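Long-range contact in aldehyde dehydrogenase (Burkholderia vietnamiensis, PDB 5KF0), which probably oxidises aldehydes to carboxylic acids with a nicotinamide cofactor, and is seen here with NADPH bound: residues A94-S106 against P325-S337. Numbering follows the deposited sequence.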
loop_
_atom_site.group_PDB
_atom_site.type_symbol
_atom_site.label_atom_id
_atom_site.label_comp_id
_atom_site.label_asym_id
_atom_site.label_seq_id
_atom_site.Cartn_x
_atom_site.Cartn_y
_atom_site.Cartn_z
ATOM N N ALA A 94 -39.962 -3.001 8.119
ATOM C CA ALA A 94 -40.212 -2.456 6.787
ATOM C C ALA A 94 -39.687 -3.403 5.718
ATOM O O ALA A 94 -40.367 -3.679 4.722
ATOM C CB ALA A 94 -39.564 -1.080 6.648
ATOM N N LEU A 95 -38.486 -3.932 5.936
ATOM C CA LEU A 95 -37.898 -4.872 4.991
ATOM C C LEU A 95 -38.714 -6.157 4.916
ATOM O O LEU A 95 -38.950 -6.691 3.825
ATOM C CB LEU A 95 -36.456 -5.151 5.403
ATOM C CG LEU A 95 -35.640 -6.213 4.692
ATOM C CD1 LEU A 95 -35.641 -5.967 3.187
ATOM C CD2 LEU A 95 -34.225 -6.139 5.250
ATOM N N CYS A 96 -39.156 -6.665 6.064
ATOM C CA CYS A 96 -39.977 -7.865 6.092
ATOM C C CYS A 96 -41.237 -7.680 5.254
ATOM O O CYS A 96 -41.606 -8.549 4.457
ATOM C CB CYS A 96 -40.322 -8.184 7.545
ATOM S SG CYS A 96 -41.257 -9.657 7.810
ATOM N N ILE A 97 -41.897 -6.534 5.409
ATOM C CA ILE A 97 -43.151 -6.291 4.709
ATOM C C ILE A 97 -42.907 -6.119 3.213
ATOM O O ILE A 97 -43.489 -6.835 2.387
ATOM C CB ILE A 97 -43.864 -5.069 5.308
ATOM C CG1 ILE A 97 -44.293 -5.368 6.741
ATOM C CG2 ILE A 97 -45.085 -4.688 4.460
ATOM C CD1 ILE A 97 -44.738 -4.127 7.494
ATOM N N GLU A 98 -42.057 -5.156 2.839
ATOM C CA GLU A 98 -41.995 -4.757 1.438
ATOM C C GLU A 98 -41.216 -5.738 0.570
ATOM O O GLU A 98 -41.429 -5.761 -0.647
ATOM C CB GLU A 98 -41.400 -3.343 1.296
ATOM C CG GLU A 98 -39.913 -3.189 1.555
ATOM C CD GLU A 98 -39.451 -1.750 1.341
ATOM O OE1 GLU A 98 -40.188 -0.994 0.671
ATOM O OE2 GLU A 98 -38.368 -1.376 1.849
ATOM N N ALA A 99 -40.303 -6.523 1.147
ATOM C CA ALA A 99 -39.609 -7.550 0.381
ATOM C C ALA A 99 -40.125 -8.949 0.670
ATOM O O ALA A 99 -39.701 -9.898 0.003
ATOM C CB ALA A 99 -38.096 -7.496 0.641
ATOM N N GLY A 100 -41.035 -9.102 1.629
ATOM C CA GLY A 100 -41.467 -10.430 2.028
ATOM C C GLY A 100 -40.346 -11.260 2.612
ATOM O O GLY A 100 -40.392 -12.493 2.552
ATOM N N LYS A 101 -39.350 -10.612 3.198
ATOM C CA LYS A 101 -38.137 -11.280 3.662
ATOM C C LYS A 101 -38.331 -11.787 5.089
ATOM O O LYS A 101 -38.726 -11.009 5.968
ATOM C CB LYS A 101 -36.949 -10.317 3.588
ATOM C CG LYS A 101 -35.604 -10.898 4.014
ATOM C CD LYS A 101 -34.481 -9.890 3.672
ATOM C CE LYS A 101 -33.094 -10.439 3.983
ATOM N NZ LYS A 101 -32.095 -9.903 2.982
ATOM N N PRO A 102 -38.076 -13.069 5.354
ATOM C CA PRO A 102 -38.243 -13.603 6.714
ATOM C C PRO A 102 -37.613 -12.699 7.767
ATOM O O PRO A 102 -36.511 -12.182 7.587
ATOM C CB PRO A 102 -37.541 -14.958 6.639
ATOM C CG PRO A 102 -37.811 -15.389 5.213
ATOM C CD PRO A 102 -37.680 -14.119 4.397
ATOM N N ILE A 103 -38.344 -12.493 8.867
ATOM C CA ILE A 103 -37.968 -11.441 9.815
ATOM C C ILE A 103 -36.565 -11.675 10.378
ATOM O O ILE A 103 -35.800 -10.720 10.573
ATOM C CB ILE A 103 -39.033 -11.307 10.926
ATOM C CG1 ILE A 103 -38.672 -10.140 11.854
ATOM C CG2 ILE A 103 -39.236 -12.617 11.710
ATOM C CD1 ILE A 103 -38.658 -8.781 11.151
ATOM N N ASN A 104 -36.192 -12.939 10.623
ATOM C CA ASN A 104 -34.832 -13.229 11.078
ATOM C C ASN A 104 -33.796 -12.709 10.096
ATOM O O ASN A 104 -32.762 -12.157 10.494
ATOM C CB ASN A 104 -34.631 -14.736 11.257
ATOM C CG ASN A 104 -35.392 -15.297 12.430
ATOM O OD1 ASN A 104 -35.642 -14.600 13.417
ATOM N ND2 ASN A 104 -35.759 -16.574 12.338
ATOM N N ASP A 105 -34.034 -12.915 8.804
ATOM C CA ASP A 105 -33.077 -12.490 7.795
ATOM C C ASP A 105 -33.167 -10.996 7.525
ATOM O O ASP A 105 -32.158 -10.367 7.173
ATOM C CB ASP A 105 -33.298 -13.298 6.522
ATOM C CG ASP A 105 -33.109 -14.782 6.764
ATOM O OD1 ASP A 105 -31.993 -15.172 7.160
ATOM O OD2 ASP A 105 -34.066 -15.553 6.587
ATOM N N SER A 106 -34.356 -10.415 7.686
ATOM C CA SER A 106 -34.474 -8.962 7.620
ATOM C C SER A 106 -33.639 -8.307 8.707
ATOM O O SER A 106 -32.925 -7.334 8.452
ATOM C CB SER A 106 -35.942 -8.542 7.751
ATOM O OG SER A 106 -36.712 -8.961 6.635
ATOM N N PRO A 325 -43.474 -14.494 6.424
ATOM C CA PRO A 325 -42.144 -14.007 6.829
ATOM C C PRO A 325 -42.145 -13.300 8.178
ATOM O O PRO A 325 -41.069 -13.151 8.773
ATOM C CB PRO A 325 -41.748 -13.062 5.684
ATOM C CG PRO A 325 -43.049 -12.653 5.068
ATOM C CD PRO A 325 -43.952 -13.844 5.189
ATOM N N LYS A 326 -43.313 -12.907 8.702
ATOM C CA LYS A 326 -43.383 -12.333 10.042
ATOM C C LYS A 326 -43.185 -13.382 11.129
ATOM O O LYS A 326 -42.907 -13.029 12.280
ATOM C CB LYS A 326 -44.729 -11.626 10.229
ATOM C CG LYS A 326 -44.934 -10.500 9.225
ATOM C CD LYS A 326 -46.310 -9.860 9.374
ATOM C CE LYS A 326 -47.214 -10.238 8.206
ATOM N NZ LYS A 326 -46.671 -9.789 6.877
ATOM N N ASP A 327 -43.330 -14.652 10.790
ATOM C CA ASP A 327 -43.138 -15.733 11.746
ATOM C C ASP A 327 -41.640 -15.969 11.918
ATOM O O ASP A 327 -40.945 -16.208 10.923
ATOM C CB ASP A 327 -43.850 -16.976 11.219
ATOM C CG ASP A 327 -43.788 -18.168 12.162
ATOM O OD1 ASP A 327 -43.017 -18.176 13.136
ATOM O OD2 ASP A 327 -44.530 -19.128 11.894
ATOM N N PRO A 328 -41.092 -15.865 13.133
ATOM C CA PRO A 328 -39.642 -16.067 13.293
ATOM C C PRO A 328 -39.191 -17.484 12.995
ATOM O O PRO A 328 -37.979 -17.709 12.891
ATOM C CB PRO A 328 -39.392 -15.700 14.764
ATOM C CG PRO A 328 -40.716 -15.917 15.436
ATOM C CD PRO A 328 -41.738 -15.494 14.408
ATOM N N SER A 329 -40.105 -18.443 12.847
ATOM C CA SER A 329 -39.708 -19.786 12.441
ATOM C C SER A 329 -39.673 -19.961 10.928
ATOM O O SER A 329 -39.219 -21.007 10.451
ATOM C CB SER A 329 -40.636 -20.841 13.056
ATOM O OG SER A 329 -41.937 -20.790 12.496
ATOM N N THR A 330 -40.115 -18.967 10.163
ATOM C CA THR A 330 -40.115 -19.093 8.713
ATOM C C THR A 330 -38.704 -18.932 8.164
ATOM O O THR A 330 -38.004 -17.973 8.497
ATOM C CB THR A 330 -41.039 -18.055 8.086
ATOM O OG1 THR A 330 -42.386 -18.400 8.412
ATOM C CG2 THR A 330 -40.856 -18.023 6.557
ATOM N N PHE A 331 -38.289 -19.879 7.325
ATOM C CA PHE A 331 -37.070 -19.717 6.552
ATOM C C PHE A 331 -37.342 -19.432 5.086
ATOM O O PHE A 331 -36.608 -18.657 4.478
ATOM C CB PHE A 331 -36.189 -20.968 6.681
ATOM C CG PHE A 331 -34.781 -20.770 6.188
ATOM C CD1 PHE A 331 -33.903 -19.933 6.866
ATOM C CD2 PHE A 331 -34.335 -21.407 5.044
ATOM C CE1 PHE A 331 -32.606 -19.744 6.411
ATOM C CE2 PHE A 331 -33.038 -21.231 4.596
ATOM C CZ PHE A 331 -32.175 -20.401 5.272
ATOM N N VAL A 332 -38.400 -20.005 4.519
ATOM C CA VAL A 332 -38.755 -19.803 3.117
ATOM C C VAL A 332 -40.006 -18.927 3.075
ATOM O O VAL A 332 -41.121 -19.404 3.310
ATOM C CB VAL A 332 -38.975 -21.139 2.399
ATOM C CG1 VAL A 332 -39.410 -20.916 0.950
ATOM C CG2 VAL A 332 -37.692 -21.976 2.468
ATOM N N GLY A 333 -39.838 -17.641 2.762
ATOM C CA GLY A 333 -40.981 -16.776 2.558
ATOM C C GLY A 333 -41.433 -16.779 1.110
ATOM O O GLY A 333 -40.935 -17.550 0.283
ATOM N N PRO A 334 -42.377 -15.901 0.772
ATOM C CA PRO A 334 -42.869 -15.834 -0.610
ATOM C C PRO A 334 -41.800 -15.348 -1.572
ATOM O O PRO A 334 -40.949 -14.524 -1.233
ATOM C CB PRO A 334 -44.010 -14.813 -0.524
ATOM C CG PRO A 334 -43.601 -13.920 0.596
ATOM C CD PRO A 334 -42.975 -14.851 1.618
ATOM N N MET A 335 -41.867 -15.845 -2.804
ATOM C CA MET A 335 -41.125 -15.167 -3.858
ATOM C C MET A 335 -41.752 -13.795 -4.111
ATOM O O MET A 335 -42.868 -13.497 -3.667
ATOM C CB MET A 335 -41.101 -16.011 -5.127
ATOM C CG MET A 335 -40.266 -17.278 -4.976
ATOM S SD MET A 335 -40.242 -18.271 -6.472
ATOM C CE MET A 335 -39.380 -17.151 -7.598
ATOM N N ILE A 336 -41.010 -12.949 -4.828
ATOM C CA ILE A 336 -41.369 -11.541 -4.923
ATOM C C ILE A 336 -42.674 -11.319 -5.675
ATOM O O ILE A 336 -43.336 -10.300 -5.445
ATOM C CB ILE A 336 -40.207 -10.748 -5.559
ATOM C CG1 ILE A 336 -40.450 -9.236 -5.436
ATOM C CG2 ILE A 336 -39.969 -11.186 -7.020
ATOM C CD1 ILE A 336 -40.581 -8.753 -3.987
ATOM N N SER A 337 -43.080 -12.246 -6.542
ATOM C CA SER A 337 -44.358 -12.122 -7.238
ATOM C C SER A 337 -44.769 -13.475 -7.795
ATOM O O SER A 337 -43.934 -14.363 -8.000
ATOM C CB SER A 337 -44.280 -11.103 -8.373
ATOM O OG SER A 337 -43.429 -11.584 -9.401
HETATM O O HOH W 1 -44.239 -9.620 5.927
HETATM O O HOH W 2 -40.110 -11.913 -2.005
HETATM O O HOH W 3 -39.101 -14.005 0.803
HETATM O O HOH W 4 -38.112 -15.455 10.079
HETATM O O HOH W 5 -35.131 -17.313 8.844
HETATM O O HOH W 6 -34.379 -17.052 4.658
#
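Pro102 and Ile103, at the bend between two helices, pack on Pro325 of an irregular loop, with direct and water-mediated bonds between the two. The bend joins helix 88-99 to helix 103-123. The loop carries the chain from helix 306-319 to helix 338-353.

Pro102 holds the N-cap position of helix 103-123. The next residue bonds to the loop, Ile103 N to Pro325 O, at 2.8 Å. That carbonyl also takes a CA-H...O contact from Pro102. The CB and CG edge of the Pro102 ring meets the loop backbone. Its CG is 3.6 Å from Phe331 O, and its CB meets Thr330 O.

The Pro325 ring packs against the bend, with CB 3.5 Å from Gly100 O. Gly100, just past helix 88-99, has positive phi. From helix 88-99, Cys96 has SG anti to its N (chi1 -177°), which brings the sulfur to 4.0 Å from Pro325 CB.

Ile103 turns its CG2 methyl to the loop, 3.8 Å from Pro328 CA. Asn104 ND2 makes a weak, bent bond to Pro328 O, within the type I turn Asp327-Thr330. In that turn Asp327 OD1 accepts from Ser329 N, an Asx turn.

Waters bridge several backbone carbonyls. One links Gly100 O to Pro334 O, and another links Ala99 O to the same carbonyl. Asp105 OD2 receives two waters; one also reaches Thr330 O, the other Phe331 O. The latter lies 3.6 Å above the plane of the Phe331 ring, offset toward its rim.

Lys326 forms a salt bridge with Asp33, and Lys101 NZ turns to Glu109 and Gln288. Around the contact, Phe331 packs on Phe283 and Tyr286 of helix 274-286, while Pro334 and Met335 rest on strand 368-375.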